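Local coordinates for protein tartronate semialdehyde reductase (Salmonella typhimurium, PDB 1VPD) that probably catalyses the NAD(P)H-dependent reduction of tartronate semialdehyde to D-glycerate, the last step in making D-glycerate from galactarate, at residues Arg237-Leu240 / His241-Asp244; Gln270-Ala274 / Asp275-Asn279; His282-Leu285 / Ala286-Tyr289. One frame throughout, in Å; residues are numbered along the deposited sequence. Where two conformers were deposited one is given.

Contact 1. Residues Arg237-Leu240 / His241-Asp244; sequences RIDL and HIKD
Ile238 and Ile242 meet on the buried side of a helix's first turn. In the conformer given, the methyl CG2 of Ile238 lies 3.9 Å from CD1 of Ile242, and the two side chains run at a slant to each other. CG1 of Ile242 sits beside its own backbone N (chi1 -75°), which brings it to 3.4 Å from Ile238 O. That carbonyl also takes Ile242 N at 2.9 Å. His241 is buried too, with its NE2 bonded to Gln179 O on helix 170-198. Arg237 is the N-cap of helix 238-255, and its O accepts His241 N at 3.2 Å.

Arg237, Leu240 and the Lys243 chain form a looser, partly exposed side. CG of Leu240 rests over the rim of one face of the Arg237 guanidinium, 3.6 Å above its plane. Bends in the Lys243 chain at chi2 (-90°) and chi3 (-59°) fold CE back to 3.6 Å from Leu240 O. From there NZ runs to buried Asp244, meeting OD1 from above the carboxylate plane in a 2.8 Å salt bridge. NZ also bonds Ser100 O, while Asp244 OD2 is held by Gln179. Lys243 and Ser100 are predicted NAD(+)-binding residues. The side chain of Asp244 lies about 4 Å from a bound L(+)-tartaric acid, probably from the crystallisation liquor.

Contact 2. Residues Gln270-Ala274 / Asp275-Asn279; sequences QALRA and DGHGN
This is a helix C-terminal cap: a Schellman motif closes helix 260-274 and turns the chain into the loop that leads to helix 285-293. Gly276 is the C-prime residue, with a positive phi of 84°. Two backbone bonds define the motif. His277 N donates to Leu272 O at 2.9 Å, and Gly276 N donates to Arg273 O at 3.1 Å. Both donors stand above the carbonyl planes they meet, Gly276 N the more steeply, at 66°. Asp275 N makes only weak bonds, to Ala271 O and Leu272 O.

One side-chain pair crosses the cap. CD2 of Leu272 lies 3.6 Å from CD2 of the His277 ring, which it approaches obliquely. CB of His277 is 3.9 Å from CB of Leu272. The carbonyl O of Leu272 lies at the edge of the ring, in its plane, so it meets both the backbone and the side chain of His277. CG of His277 lies beside its own backbone N (chi1 -70°), which lets the ring lean against Leu272. The ring is fixed from outside by Asp280 at ND1 and Lys291 at NE2; Lys291 also forms a salt bridge with Asp275. On the Arg273 side a water joins cap and loop: it donates to Arg273 O at 2.7 Å and accepts from Gly278 N at 3.0 Å.

Contact 3. Residues His282-Leu285 / Ala286-Tyr289; sequences HSAL and ACYY
Ala286 N donates to Ser283 O at 3.0 Å, and CB of Ala286 packs 3.4 Å from the same oxygen. One residue on, Cys287 N donates to Ala284 O at 2.9 Å. SG of Cys287 lies beside its own backbone N (chi1 -51°), which turns it back toward Ala284, with SG 4.2 Å from CB of Ala284. Leu285 O receives Tyr288 N in a weak bond of 3.1 Å. The same oxygen, Leu285 O, lies at the edge of the Tyr289 ring and in its plane, 3.6 Å from CD2 of Tyr289. CD2 of Tyr288 stands over the rim of one face of that ring.

These i to i+3 bonds carry a short 3-10 segment, 282-284, into helix 285-293. The turn lies in the helical C-terminal part, which matches the C-terminal family of 3-hydroxyisobutyrate dehydrogenases. Ser283 OG bonds Asp281 OD2, and Leu285 packs on Met269 and Leu272 of helix 260-274. Val227 of helix 218-228 touches Ser283 and Ala286. Tyr289 leans on helix 170-198, where its OH bonds Glu191. The turn is thus joined across its two halves mainly by backbone N-H to O=C bonds, and the side-chain hydroxyls of Ser283 and Tyr289 find their acidic partners outside it.

The three contacts come in series along the chain and lie in the helical C-terminal region of this 3-hydroxyisobutyrate dehydrogenase-related reductase. Contact 1 opens helix 238-255, contact 2 closes helix 260-274, and contact 3 starts helix 285-293. The centre of contact 2 is about 10 Å from those of the other two, which lie about 13 Å apart. Asp239 OD1 and Arg273 NE form a 2.8 Å salt bridge between contacts 1 and 2. Leu272 of contact 2 packs on Leu285 and Tyr288 of contact 3, and Ile238 packs on His282. Two helix starts and one helix end therefore pack together, with contact 1 nearest the predicted cofactor and active-site residues.

Contact 1. Residues Arg237-Leu240 / His241-Asp244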
loop_
_atom_site.group_PDB
_atom_site.type_symbol
_atom_site.label_atom_id
_atom_site.label_comp_id
_atom_site.label_asym_id
_atom_site.label_seq_id
_atom_site.Cartn_x
_atom_site.Cartn_y
_atom_site.Cartn_z
ATOM N N ARG A 237 -9.037 0.672 1.652
ATOM C CA ARG A 237 -10.093 0.074 2.473
ATOM C C ARG A 237 -9.655 -0.155 3.914
ATOM O O ARG A 237 -8.533 -0.611 4.181
ATOM C CB ARG A 237 -10.517 -1.287 1.922
ATOM C CG ARG A 237 -11.184 -1.235 0.554
ATOM C CD ARG A 237 -11.698 -2.581 0.133
ATOM N NE ARG A 237 -10.656 -3.423 -0.445
ATOM C CZ ARG A 237 -10.213 -4.572 0.067
ATOM N NH1 ARG A 237 -10.684 -5.066 1.208
ATOM N NH2 ARG A 237 -9.278 -5.231 -0.587
ATOM N N ILE A 238 -10.572 0.116 4.835
ATOM C CA ILE A 238 -10.379 -0.214 6.249
ATOM C C ILE A 238 -9.927 -1.678 6.441
ATOM O O ILE A 238 -9.019 -1.940 7.236
ATOM C CB ILE A 238 -11.681 0.059 7.050
ATOM C CG1 ILE A 238 -11.900 1.563 7.264
ATOM C CG2 ILE A 238 -11.686 -0.703 8.375
ATOM C CD1 ILE A 238 -11.041 2.166 8.382
ATOM N N ASP A 239 -10.495 -2.619 5.682
ATOM C CA ASP A 239 -10.110 -4.012 5.827
ATOM C C ASP A 239 -8.621 -4.269 5.554
ATOM O O ASP A 239 -8.020 -5.135 6.208
ATOM C CB ASP A 239 -11.003 -4.948 4.999
ATOM C CG ASP A 239 -12.353 -5.180 5.630
ATOM O OD1 ASP A 239 -12.516 -4.977 6.866
ATOM O OD2 ASP A 239 -13.329 -5.572 4.949
ATOM N N LEU A 240 -8.048 -3.549 4.592
ATOM C CA LEU A 240 -6.615 -3.630 4.329
ATOM C C LEU A 240 -5.782 -2.981 5.437
ATOM O O LEU A 240 -4.745 -3.515 5.813
ATOM C CB LEU A 240 -6.252 -3.027 2.974
ATOM C CG LEU A 240 -6.836 -3.788 1.789
ATOM C CD1 LEU A 240 -6.573 -2.985 0.510
ATOM C CD2 LEU A 240 -6.244 -5.177 1.696
ATOM N N HIS A 241 -6.250 -1.863 5.981
ATOM C CA HIS A 241 -5.524 -1.223 7.064
ATOM C C HIS A 241 -5.556 -2.098 8.321
ATOM O O HIS A 241 -4.562 -2.144 9.041
ATOM C CB HIS A 241 -6.003 0.209 7.337
ATOM C CG HIS A 241 -4.898 1.116 7.782
ATOM N ND1 HIS A 241 -4.882 2.463 7.501
ATOM C CD2 HIS A 241 -3.770 0.863 8.497
ATOM C CE1 HIS A 241 -3.783 3.002 8.015
ATOM N NE2 HIS A 241 -3.094 2.053 8.630
ATOM N N ILE A 242 -6.648 -2.832 8.543
ATOM C CA ILE A 242 -6.724 -3.802 9.627
ATOM C C ILE A 242 -5.609 -4.842 9.500
ATOM O O ILE A 242 -4.935 -5.160 10.479
ATOM C CB ILE A 242 -8.129 -4.490 9.693
ATOM C CG1 ILE A 242 -9.153 -3.507 10.274
ATOM C CG2 ILE A 242 -8.066 -5.766 10.528
ATOM C CD1 ILE A 242 -10.615 -3.945 10.180
ATOM N N LYS A 243 -5.417 -5.368 8.297
ATOM C CA LYS A 243 -4.345 -6.341 8.037
ATOM C C LYS A 243 -2.971 -5.744 8.348
ATOM O O LYS A 243 -2.141 -6.406 8.991
ATOM C CB LYS A 243 -4.448 -6.861 6.600
ATOM C CG LYS A 243 -3.263 -7.656 6.067
ATOM C CD LYS A 243 -2.207 -6.796 5.394
ATOM C CE LYS A 243 -2.733 -5.991 4.199
ATOM N NZ LYS A 243 -1.640 -5.230 3.477
ATOM N N ASP A 244 -2.750 -4.495 7.938
ATOM C CA ASP A 244 -1.476 -3.833 8.231
ATOM C C ASP A 244 -1.291 -3.643 9.740
ATOM O O ASP A 244 -0.199 -3.868 10.253
ATOM C CB ASP A 244 -1.352 -2.479 7.544
ATOM C CG ASP A 244 -1.155 -2.582 6.048
ATOM O OD1 ASP A 244 -0.677 -3.640 5.541
ATOM O OD2 ASP A 244 -1.483 -1.627 5.317
#

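Contact 2. Residues Gln270-Ala274 / Asp275-Asn279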
loop_
_atom_site.group_PDB
_atom_site.type_symbol
_atom_site.label_atom_id
_atom_site.label_comp_id
_atom_site.label_asym_id
_atom_site.label_seq_id
_atom_site.Cartn_x
_atom_site.Cartn_y
_atom_site.Cartn_z
ATOM N N GLN A 270 -11.992 -2.589 14.225
ATOM C CA GLN A 270 -12.868 -3.768 14.408
ATOM C C GLN A 270 -14.342 -3.344 14.521
ATOM O O GLN A 270 -15.232 -3.970 13.921
ATOM C CB GLN A 270 -12.429 -4.625 15.606
ATOM C CG GLN A 270 -11.073 -5.273 15.403
ATOM C CD GLN A 270 -11.089 -6.407 14.379
ATOM O OE1 GLN A 270 -12.131 -7.064 14.174
ATOM N NE2 GLN A 270 -9.949 -6.632 13.719
ATOM N N ALA A 271 -14.602 -2.276 15.270
ATOM C CA ALA A 271 -15.955 -1.757 15.382
ATOM C C ALA A 271 -16.489 -1.300 14.017
ATOM O O ALA A 271 -17.654 -1.589 13.680
ATOM C CB ALA A 271 -16.015 -0.621 16.407
ATOM N N LEU A 272 -15.653 -0.600 13.247
ATOM C CA LEU A 272 -16.048 -0.129 11.914
ATOM C C LEU A 272 -16.374 -1.289 10.982
ATOM O O LEU A 272 -17.392 -1.253 10.262
ATOM C CB LEU A 272 -14.973 0.759 11.313
ATOM C CG LEU A 272 -14.897 2.155 11.931
ATOM C CD1 LEU A 272 -13.627 2.847 11.556
ATOM C CD2 LEU A 272 -16.128 2.996 11.538
ATOM N N ARG A 273 -15.530 -2.313 10.983
ATOM C CA ARG A 273 -15.785 -3.513 10.171
ATOM C C ARG A 273 -17.118 -4.167 10.555
ATOM O O ARG A 273 -17.932 -4.522 9.681
ATOM C CB ARG A 273 -14.651 -4.525 10.355
ATOM C CG ARG A 273 -14.948 -5.926 9.776
ATOM C CD ARG A 273 -13.828 -6.925 10.014
ATOM N NE ARG A 273 -12.733 -6.680 9.101
ATOM C CZ ARG A 273 -11.557 -7.290 9.156
ATOM N NH1 ARG A 273 -11.315 -8.185 10.093
ATOM N NH2 ARG A 273 -10.614 -6.991 8.263
ATOM N N ALA A 274 -17.357 -4.278 11.857
ATOM C CA ALA A 274 -18.590 -4.885 12.361
ATOM C C ALA A 274 -19.826 -4.058 11.986
ATOM O O ALA A 274 -20.921 -4.614 11.897
ATOM C CB ALA A 274 -18.510 -5.081 13.833
ATOM N N ASP A 275 -19.648 -2.755 11.777
ATOM C CA ASP A 275 -20.732 -1.840 11.419
ATOM C C ASP A 275 -20.775 -1.526 9.921
ATOM O O ASP A 275 -21.363 -0.528 9.506
ATOM C CB ASP A 275 -20.600 -0.571 12.249
ATOM C CG ASP A 275 -21.884 0.244 12.323
ATOM O OD1 ASP A 275 -22.991 -0.310 12.209
ATOM O OD2 ASP A 275 -21.832 1.473 12.486
ATOM N N GLY A 276 -20.163 -2.380 9.114
ATOM C CA GLY A 276 -20.271 -2.301 7.663
ATOM C C GLY A 276 -19.352 -1.364 6.911
ATOM O O GLY A 276 -19.610 -1.104 5.718
ATOM N N HIS A 277 -18.269 -0.902 7.549
ATOM C CA HIS A 277 -17.348 0.073 6.967
ATOM C C HIS A 277 -16.027 -0.520 6.428
ATOM O O HIS A 277 -15.139 0.226 6.017
ATOM C CB HIS A 277 -16.979 1.167 7.974
ATOM C CG HIS A 277 -18.082 2.117 8.305
ATOM N ND1 HIS A 277 -18.378 3.215 7.523
ATOM C CD2 HIS A 277 -18.925 2.167 9.365
ATOM C CE1 HIS A 277 -19.367 3.894 8.085
ATOM N NE2 HIS A 277 -19.716 3.280 9.203
ATOM N N GLY A 278 -15.901 -1.839 6.406
ATOM C CA GLY A 278 -14.667 -2.491 5.987
ATOM C C GLY A 278 -14.224 -2.173 4.577
ATOM O O GLY A 278 -13.029 -2.157 4.272
ATOM N N ASN A 279 -15.185 -1.905 3.695
ATOM C CA ASN A 279 -14.874 -1.564 2.315
ATOM C C ASN A 279 -14.846 -0.067 2.043
ATOM O O ASN A 279 -14.703 0.357 0.880
ATOM C CB ASN A 279 -15.849 -2.269 1.363
ATOM C CG ASN A 279 -15.589 -3.755 1.298
ATOM O OD1 ASN A 279 -14.467 -4.178 1.007
ATOM N ND2 ASN A 279 -16.589 -4.552 1.629
HETATM O O HOH W 1 -17.564 -4.203 6.998
#

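Contact 3. Residues His282-Leu285 / Ala286-Tyr289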
loop_
_atom_site.group_PDB
_atom_site.type_symbol
_atom_site.label_atom_id
_atom_site.label_comp_id
_atom_site.label_asym_id
_atom_site.label_seq_id
_atom_site.Cartn_x
_atom_site.Cartn_y
_atom_site.Cartn_z
ATOM N N HIS A 282 -10.147 4.486 4.516
ATOM C CA HIS A 282 -9.806 4.634 5.930
ATOM C C HIS A 282 -10.096 5.999 6.580
ATOM O O HIS A 282 -10.098 6.090 7.809
ATOM C CB HIS A 282 -8.397 4.125 6.281
ATOM C CG HIS A 282 -7.251 4.680 5.488
ATOM N ND1 HIS A 282 -7.343 5.519 4.392
ATOM C CD2 HIS A 282 -5.930 4.438 5.656
ATOM C CE1 HIS A 282 -6.122 5.782 3.937
ATOM N NE2 HIS A 282 -5.251 5.144 4.695
ATOM N N SER A 283 -10.439 6.997 5.773
ATOM C CA SER A 283 -11.051 8.235 6.267
ATOM C C SER A 283 -12.330 7.945 7.066
ATOM O O SER A 283 -12.736 8.757 7.899
ATOM C CB SER A 283 -11.325 9.217 5.111
ATOM O OG SER A 283 -12.153 8.632 4.113
ATOM N N ALA A 284 -12.955 6.786 6.840
ATOM C CA ALA A 284 -14.142 6.379 7.599
ATOM C C ALA A 284 -13.860 6.108 9.084
ATOM O O ALA A 284 -14.776 5.912 9.875
ATOM C CB ALA A 284 -14.828 5.183 6.947
ATOM N N LEU A 285 -12.596 6.142 9.493
ATOM C CA LEU A 285 -12.322 6.203 10.923
ATOM C C LEU A 285 -13.045 7.375 11.550
ATOM O O LEU A 285 -13.437 7.319 12.711
ATOM C CB LEU A 285 -10.824 6.358 11.181
ATOM C CG LEU A 285 -9.996 5.138 11.473
ATOM C CD1 LEU A 285 -8.530 5.519 11.382
ATOM C CD2 LEU A 285 -10.339 4.567 12.847
ATOM N N ALA A 286 -13.252 8.456 10.796
ATOM C CA ALA A 286 -14.037 9.589 11.302
ATOM C C ALA A 286 -15.441 9.184 11.735
ATOM O O ALA A 286 -15.956 9.711 12.730
ATOM C CB ALA A 286 -14.103 10.722 10.271
ATOM N N CYS A 287 -16.037 8.237 11.015
ATOM C CA CYS A 287 -17.395 7.787 11.308
ATOM C C CYS A 287 -17.499 7.101 12.675
ATOM O O CYS A 287 -18.539 7.169 13.325
ATOM C CB CYS A 287 -17.939 6.902 10.186
ATOM S SG CYS A 287 -17.794 7.624 8.540
ATOM N N TYR A 288 -16.416 6.448 13.122
ATOM C CA TYR A 288 -16.374 5.884 14.462
ATOM C C TYR A 288 -16.585 6.977 15.505
ATOM O O TYR A 288 -17.420 6.859 16.406
ATOM C CB TYR A 288 -15.034 5.157 14.683
ATOM C CG TYR A 288 -14.839 4.635 16.084
ATOM C CD1 TYR A 288 -15.308 3.381 16.449
ATOM C CD2 TYR A 288 -14.179 5.384 17.050
ATOM C CE1 TYR A 288 -15.138 2.889 17.751
ATOM C CE2 TYR A 288 -14.021 4.912 18.346
ATOM C CZ TYR A 288 -14.503 3.663 18.692
ATOM O OH TYR A 288 -14.327 3.177 19.958
ATOM N N TYR A 289 -15.811 8.041 15.384
ATOM C CA TYR A 289 -15.932 9.168 16.291
ATOM C C TYR A 289 -17.291 9.867 16.168
ATOM O O TYR A 289 -17.874 10.271 17.174
ATOM C CB TYR A 289 -14.834 10.165 16.012
ATOM C CG TYR A 289 -13.487 9.748 16.563
ATOM C CD1 TYR A 289 -13.115 10.093 17.850
ATOM C CD2 TYR A 289 -12.606 8.994 15.804
ATOM C CE1 TYR A 289 -11.894 9.706 18.370
ATOM C CE2 TYR A 289 -11.364 8.608 16.310
ATOM C CZ TYR A 289 -11.014 8.980 17.589
ATOM O OH TYR A 289 -9.784 8.625 18.090
#